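Side-chain contacts in OBG-type G domain-containing protein (Pyrococcus horikoshii, PDB 2E87), which is of unknown cellular function but binds GDP in the crystal and is probably a GTP-binding protein of the Obg type: residues V53-V56 against V57-N60; I18-A21 against F22-A25; E329-K332 against T333-L337. All coordinates share one frame; numbering follows the deposited sequence.

Contact 1 of 3, residues V53-V56 against V57-N60; sequences VSNV and VRDN
Asn60 reaches back one turn of helix 38-67 and grips the carbonyl of Val56 twice. Its side-chain ND2 lies 2.7 Å from Val56 O, on a bond that is close to straight (166°) and stays nearly in the amide plane of Asn60. Its backbone N comes to the same Val56 O at 3.2 Å as the ordinary helical bond, from the other face of the carbonyl plane. One oxygen therefore takes two donors of a single residue, which fixes the rotation of the Asn60 amide. With CG set beside the backbone N (chi1 -75°), the side chain runs next to that of Val56, and ND2 also touches Val56 CG1 at 3.8 Å.

The second polar group is looser. Arg58 bends at chi3 (53°), bringing its guanidinium back toward Ser54, where NH1 makes weak hydrogen bonds to Ser54 OG at 3.2 Å and to Ser54 O at 3.5 Å. The firmer partner of Ser54 OG is Glu109 OE1, and Arg58 NH1 forms a weak, long ion pair with the same carboxylate.

The apolar part is slight: Val53 CG1 and Val57 CG2 stand 4.3 Å apart, and Val57 CG2 also rests against Val53 O at 3.4 Å.

This part of helix 38-67 is surrounded by three other helices of the N-terminal helical domain. Ser54 and Arg58 face helix 88-117 through Ile105, Val53 packs on Phe132 and Val136 and Val57 on Leu140 of helix 122-142, and Val53, Val56 and Val57 meet helix 14-30.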
# COMPACT_ATOMS: atom_id res chain seq x y z
N VAL A 53 13.20 -21.13 24.60
CA VAL A 53 12.44 -19.89 24.73
C VAL A 53 13.02 -18.90 23.75
O VAL A 53 12.29 -18.23 23.04
CB VAL A 53 12.54 -19.28 26.13
CG1 VAL A 53 11.98 -17.83 26.12
CG2 VAL A 53 11.76 -20.14 27.11
N SER A 54 14.33 -18.81 23.71
CA SER A 54 14.98 -17.87 22.81
C SER A 54 14.63 -18.12 21.35
O SER A 54 14.32 -17.18 20.62
CB SER A 54 16.50 -17.93 22.99
OG SER A 54 17.13 -16.96 22.18
N ASN A 55 14.65 -19.38 20.93
CA ASN A 55 14.34 -19.71 19.55
C ASN A 55 12.91 -19.54 19.14
O ASN A 55 12.63 -19.09 18.03
CB ASN A 55 14.78 -21.14 19.22
CG ASN A 55 16.19 -21.19 18.75
OD1 ASN A 55 17.12 -21.12 19.55
ND2 ASN A 55 16.38 -21.30 17.43
N VAL A 56 12.00 -19.92 20.02
CA VAL A 56 10.59 -19.80 19.69
C VAL A 56 10.21 -18.34 19.55
O VAL A 56 9.50 -17.97 18.62
CB VAL A 56 9.74 -20.50 20.76
CG1 VAL A 56 8.27 -20.14 20.60
CG2 VAL A 56 9.92 -21.99 20.62
N VAL A 57 10.68 -17.50 20.46
CA VAL A 57 10.36 -16.08 20.39
C VAL A 57 10.98 -15.44 19.16
O VAL A 57 10.31 -14.75 18.40
CB VAL A 57 10.86 -15.32 21.64
CG1 VAL A 57 10.77 -13.83 21.40
CG2 VAL A 57 10.06 -15.73 22.85
N ARG A 58 12.27 -15.69 18.95
CA ARG A 58 12.95 -15.10 17.82
C ARG A 58 12.41 -15.58 16.49
O ARG A 58 12.34 -14.82 15.54
CB ARG A 58 14.46 -15.34 17.93
CG ARG A 58 15.12 -14.45 18.99
CD ARG A 58 16.39 -15.07 19.55
NE ARG A 58 17.30 -15.44 18.48
CZ ARG A 58 17.73 -16.67 18.26
NH1 ARG A 58 17.35 -17.67 19.04
NH2 ARG A 58 18.53 -16.90 17.23
N ASP A 59 11.98 -16.84 16.42
CA ASP A 59 11.44 -17.35 15.18
C ASP A 59 10.12 -16.68 14.83
O ASP A 59 9.94 -16.27 13.68
CB ASP A 59 11.26 -18.86 15.24
CG ASP A 59 12.59 -19.61 15.23
OD1 ASP A 59 13.65 -18.97 14.97
OD2 ASP A 59 12.57 -20.83 15.47
N ASN A 60 9.22 -16.56 15.80
CA ASN A 60 7.94 -15.92 15.50
C ASN A 60 8.13 -14.44 15.15
O ASN A 60 7.61 -13.97 14.14
CB ASN A 60 6.95 -16.09 16.67
CG ASN A 60 6.37 -17.51 16.76
OD1 ASN A 60 5.34 -17.82 16.16
ND2 ASN A 60 7.05 -18.39 17.50

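Contact 2 of 3, residues I18-A21 against F22-A25; sequences IDKA and FRRA
Ile18 against one face of the Phe22 ring is an aliphatic-on-aromatic contact between residues four apart on helix 14-30, which packs in the NOG1-type N-terminal helical domain against helices 38-67 and 122-142. The methyl CG2 of Ile18 lies over that face, 3.8 Å from the ring centroid and 19° off the normal, an unambiguous CH-pi contact. It is displaced toward the rim, with Phe22 CE1 its nearest ring atom at 3.5 Å. Phe22 carries CG beside its backbone N (chi1 -70°), which lays the ring back along the preceding turn, pointing the same way as Ile18. Beyond the two segments the ring stacks on Tyr133, while Ile18 packs on Ala137 and Leu140.

The outer surface of the turn is cationic. Lys20 and Arg24 run alongside each other, Lys20 CE meeting Arg24 NH2 at 3.9 Å. Their charged ends are close too, with Lys20 NZ 4.3 Å from Arg24 NH1. Arg23 folds its guanidinium back toward Lys20 by a bend at chi3 (-48°), one face turned to Asp19 O and to Lys20 CA, which is 3.7 Å from Arg23 NH2. A water lies among the three, accepting weak hydrogen bonds from Arg23 NH1, Arg24 NH1 and the more distant Lys20 NZ; it sits at the edge of the Arg24 guanidinium.

Three positive charges so close together should repel one another, though the Asp19 carboxylate, not in contact with Arg23, may offset some of the charge, and the shared water probably screens a little. Its bonds are weak, so the apolar side and the backbone bonds probably contribute more to holding the turn.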
# COMPACT_ATOMS: atom_id res chain seq x y z
N ILE A 18 4.85 -15.25 24.91
CA ILE A 18 5.43 -15.73 26.16
C ILE A 18 4.90 -17.14 26.42
O ILE A 18 5.67 -18.07 26.64
CB ILE A 18 5.04 -14.82 27.33
CG1 ILE A 18 5.77 -13.48 27.21
CG2 ILE A 18 5.39 -15.49 28.65
CD1 ILE A 18 5.28 -12.43 28.21
N ASP A 19 3.59 -17.28 26.39
CA ASP A 19 2.97 -18.57 26.63
C ASP A 19 3.43 -19.63 25.65
O ASP A 19 3.74 -20.76 26.05
CB ASP A 19 1.45 -18.43 26.61
CG ASP A 19 0.90 -17.73 27.84
OD1 ASP A 19 1.70 -17.12 28.59
OD2 ASP A 19 -0.33 -17.78 28.07
N LYS A 20 3.50 -19.28 24.37
CA LYS A 20 3.93 -20.22 23.35
C LYS A 20 5.35 -20.67 23.68
O LYS A 20 5.64 -21.86 23.70
CB LYS A 20 3.89 -19.57 21.98
CG LYS A 20 4.12 -20.51 20.80
CD LYS A 20 4.11 -19.72 19.48
CE LYS A 20 3.95 -20.63 18.26
NZ LYS A 20 2.63 -21.33 18.30
N ALA A 21 6.21 -19.71 23.94
CA ALA A 21 7.60 -20.00 24.25
C ALA A 21 7.80 -20.82 25.53
O ALA A 21 8.58 -21.77 25.54
CB ALA A 21 8.38 -18.70 24.32
N PHE A 22 7.13 -20.45 26.62
CA PHE A 22 7.30 -21.20 27.86
C PHE A 22 6.74 -22.61 27.67
O PHE A 22 7.37 -23.60 28.06
CB PHE A 22 6.60 -20.50 29.03
CG PHE A 22 7.25 -19.21 29.47
CD1 PHE A 22 6.74 -18.50 30.55
CD2 PHE A 22 8.39 -18.72 28.81
CE1 PHE A 22 7.35 -17.31 30.98
CE2 PHE A 22 9.00 -17.54 29.23
CZ PHE A 22 8.48 -16.83 30.32
N ARG A 23 5.57 -22.69 27.06
CA ARG A 23 4.93 -23.97 26.82
C ARG A 23 5.86 -24.88 26.03
O ARG A 23 6.02 -26.05 26.36
CB ARG A 23 3.62 -23.79 26.04
CG ARG A 23 2.54 -24.81 26.40
CD ARG A 23 1.43 -24.89 25.33
NE ARG A 23 0.93 -23.58 24.94
CZ ARG A 23 1.08 -23.04 23.72
NH1 ARG A 23 1.74 -23.71 22.77
NH2 ARG A 23 0.59 -21.84 23.46
N ARG A 24 6.48 -24.35 24.98
CA ARG A 24 7.37 -25.15 24.15
C ARG A 24 8.63 -25.55 24.91
O ARG A 24 9.22 -26.60 24.64
CB ARG A 24 7.77 -24.39 22.88
CG ARG A 24 8.39 -25.28 21.81
CD ARG A 24 7.33 -25.77 20.83
NE ARG A 24 7.33 -24.98 19.59
CZ ARG A 24 6.25 -24.42 19.07
NH1 ARG A 24 5.07 -24.55 19.67
NH2 ARG A 24 6.34 -23.71 17.94
N ALA A 25 9.04 -24.72 25.84
CA ALA A 25 10.23 -25.00 26.63
C ALA A 25 9.90 -26.10 27.64
O ALA A 25 10.72 -26.96 27.93
CB ALA A 25 10.71 -23.74 27.34
O HOH W 1 2.16 -24.31 19.97

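Contact 3 of 3, residues E329-K332 against T333-L337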
# COMPACT_ATOMS: atom_id res chain seq x y z
N GLU A 329 -6.26 9.42 -28.76
CA GLU A 329 -5.38 10.36 -28.09
C GLU A 329 -4.68 9.75 -26.87
O GLU A 329 -3.54 10.12 -26.55
CB GLU A 329 -6.18 11.61 -27.69
CG GLU A 329 -5.34 12.73 -27.09
CD GLU A 329 -4.20 13.15 -28.00
OE1 GLU A 329 -4.44 13.33 -29.22
OE2 GLU A 329 -3.06 13.31 -27.50
N ILE A 330 -5.35 8.81 -26.19
CA ILE A 330 -4.77 8.15 -25.02
C ILE A 330 -3.57 7.36 -25.50
O ILE A 330 -2.47 7.47 -24.96
CB ILE A 330 -5.76 7.17 -24.37
CG1 ILE A 330 -6.86 7.95 -23.67
CG2 ILE A 330 -5.02 6.23 -23.42
CD1 ILE A 330 -7.93 7.07 -23.05
N ILE A 331 -3.81 6.55 -26.53
CA ILE A 331 -2.78 5.72 -27.13
C ILE A 331 -1.59 6.51 -27.62
O ILE A 331 -0.45 6.12 -27.40
CB ILE A 331 -3.36 4.92 -28.29
CG1 ILE A 331 -4.40 3.94 -27.76
CG2 ILE A 331 -2.24 4.21 -29.04
CD1 ILE A 331 -5.46 3.55 -28.75
N LYS A 332 -1.84 7.63 -28.28
CA LYS A 332 -0.75 8.45 -28.78
C LYS A 332 0.09 9.02 -27.64
O LYS A 332 1.30 9.19 -27.77
CB LYS A 332 -1.29 9.60 -29.63
CG LYS A 332 -0.23 10.62 -30.02
CD LYS A 332 -0.82 11.80 -30.77
CE LYS A 332 0.28 12.78 -31.18
NZ LYS A 332 -0.29 13.89 -31.99
N THR A 333 -0.56 9.31 -26.53
CA THR A 333 0.12 9.89 -25.38
C THR A 333 0.85 8.87 -24.54
O THR A 333 1.95 9.13 -24.05
CB THR A 333 -0.89 10.61 -24.44
OG1 THR A 333 -1.59 11.63 -25.17
CG2 THR A 333 -0.16 11.26 -23.26
N LEU A 334 0.26 7.69 -24.39
CA LEU A 334 0.86 6.68 -23.53
C LEU A 334 1.58 5.48 -24.15
O LEU A 334 2.23 4.74 -23.42
CB LEU A 334 -0.20 6.20 -22.55
CG LEU A 334 -0.87 7.28 -21.69
CD1 LEU A 334 -1.82 6.62 -20.73
CD2 LEU A 334 0.18 8.08 -20.91
N ARG A 335 1.48 5.28 -25.46
CA ARG A 335 2.16 4.14 -26.08
C ARG A 335 3.67 4.13 -25.82
O ARG A 335 4.26 3.07 -25.59
CB ARG A 335 1.90 4.10 -27.59
CG ARG A 335 2.60 2.96 -28.30
CD ARG A 335 2.06 2.77 -29.70
NE ARG A 335 1.18 1.61 -29.77
CZ ARG A 335 1.56 0.40 -30.17
NH1 ARG A 335 2.81 0.19 -30.55
NH2 ARG A 335 0.68 -0.59 -30.17
N PRO A 336 4.32 5.30 -25.86
CA PRO A 336 5.76 5.27 -25.58
C PRO A 336 6.05 4.72 -24.19
O PRO A 336 6.87 3.82 -24.03
CB PRO A 336 6.18 6.74 -25.76
CG PRO A 336 4.90 7.52 -25.73
CD PRO A 336 3.91 6.60 -26.40
N LEU A 337 5.36 5.26 -23.18
CA LEU A 337 5.56 4.79 -21.82
C LEU A 337 5.26 3.30 -21.72
O LEU A 337 5.92 2.58 -20.98
CB LEU A 337 4.65 5.55 -20.84
CG LEU A 337 4.72 5.00 -19.41
CD1 LEU A 337 6.15 5.09 -18.90
CD2 LEU A 337 3.78 5.76 -18.49
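The guanidinium of Arg335 has Ile331 CG2 at its edge, near its plane, at 4.4 Å from NE; this is a distant touch. The arginine also makes weak, long ion pairs with Asp211 and Glu339. The other flat group, the carboxylate of Glu329, has its OE2 at 3.2 Å from Thr333 OG1, where the two side chains cross at a slant.

All of this belongs to helix 323-350, the long C-terminal helix that packs on the beta-sheet of the Obg-type G domain, a P-loop GTPase fold. Ile330 and Leu334 form the inner face, joined by a loose contact of CG2 and CD1 at 4.2 Å. Both pack on Val170 of strand 169-173, and they also reach Phe209 and Tyr216, respectively. Ile331 and Arg335 lie next to them on the side of strands 204-211 and 214-220. The GDP is not touched here: the side chain of Ile330 is about 12 Å from that of Ala317, a residue of the nucleotide site.

The helix kinks within segment 333-337, at Pro336 and Leu337. Arg335 N still bonds to Ile331 O at 2.9 Å, but the nitrogen of Pro336 has no hydrogen to give, so Lys332 O faces the proline ring, with Pro336 CD at 3.9 Å, in place of the usual helical N-H. The N of Leu337, although it carries a hydrogen, also makes no bond to the turn before.

One turn earlier, Thr333 doubles up on Glu329 O. Its OG1, turned back beside its own backbone N (chi1 -57°), donates a hydrogen bond of 2.8 Å, while Thr333 N approaches the opposite face of that carbonyl at 3.1 Å.

How the contacts relate
From the N terminus the chain runs through contact 2 on helix 14-30, then contact 1 on helix 38-67, and reaches contact 3 on helix 323-350 only near its end. Each joins successive turns of a single helix, so none closes a long loop, and the three follow in series without nesting or crossing. Contacts 1 and 2 meet directly: Val57 CG2 lies 3.7 Å from Ala21 CB, and Val53 CG2 packs on Ala25 CB, tying the first two helices of the N-terminal bundle together. Contact 3 stands apart on the G domain, its centre about 53 Å from that of contact 1, across the centre of the chain.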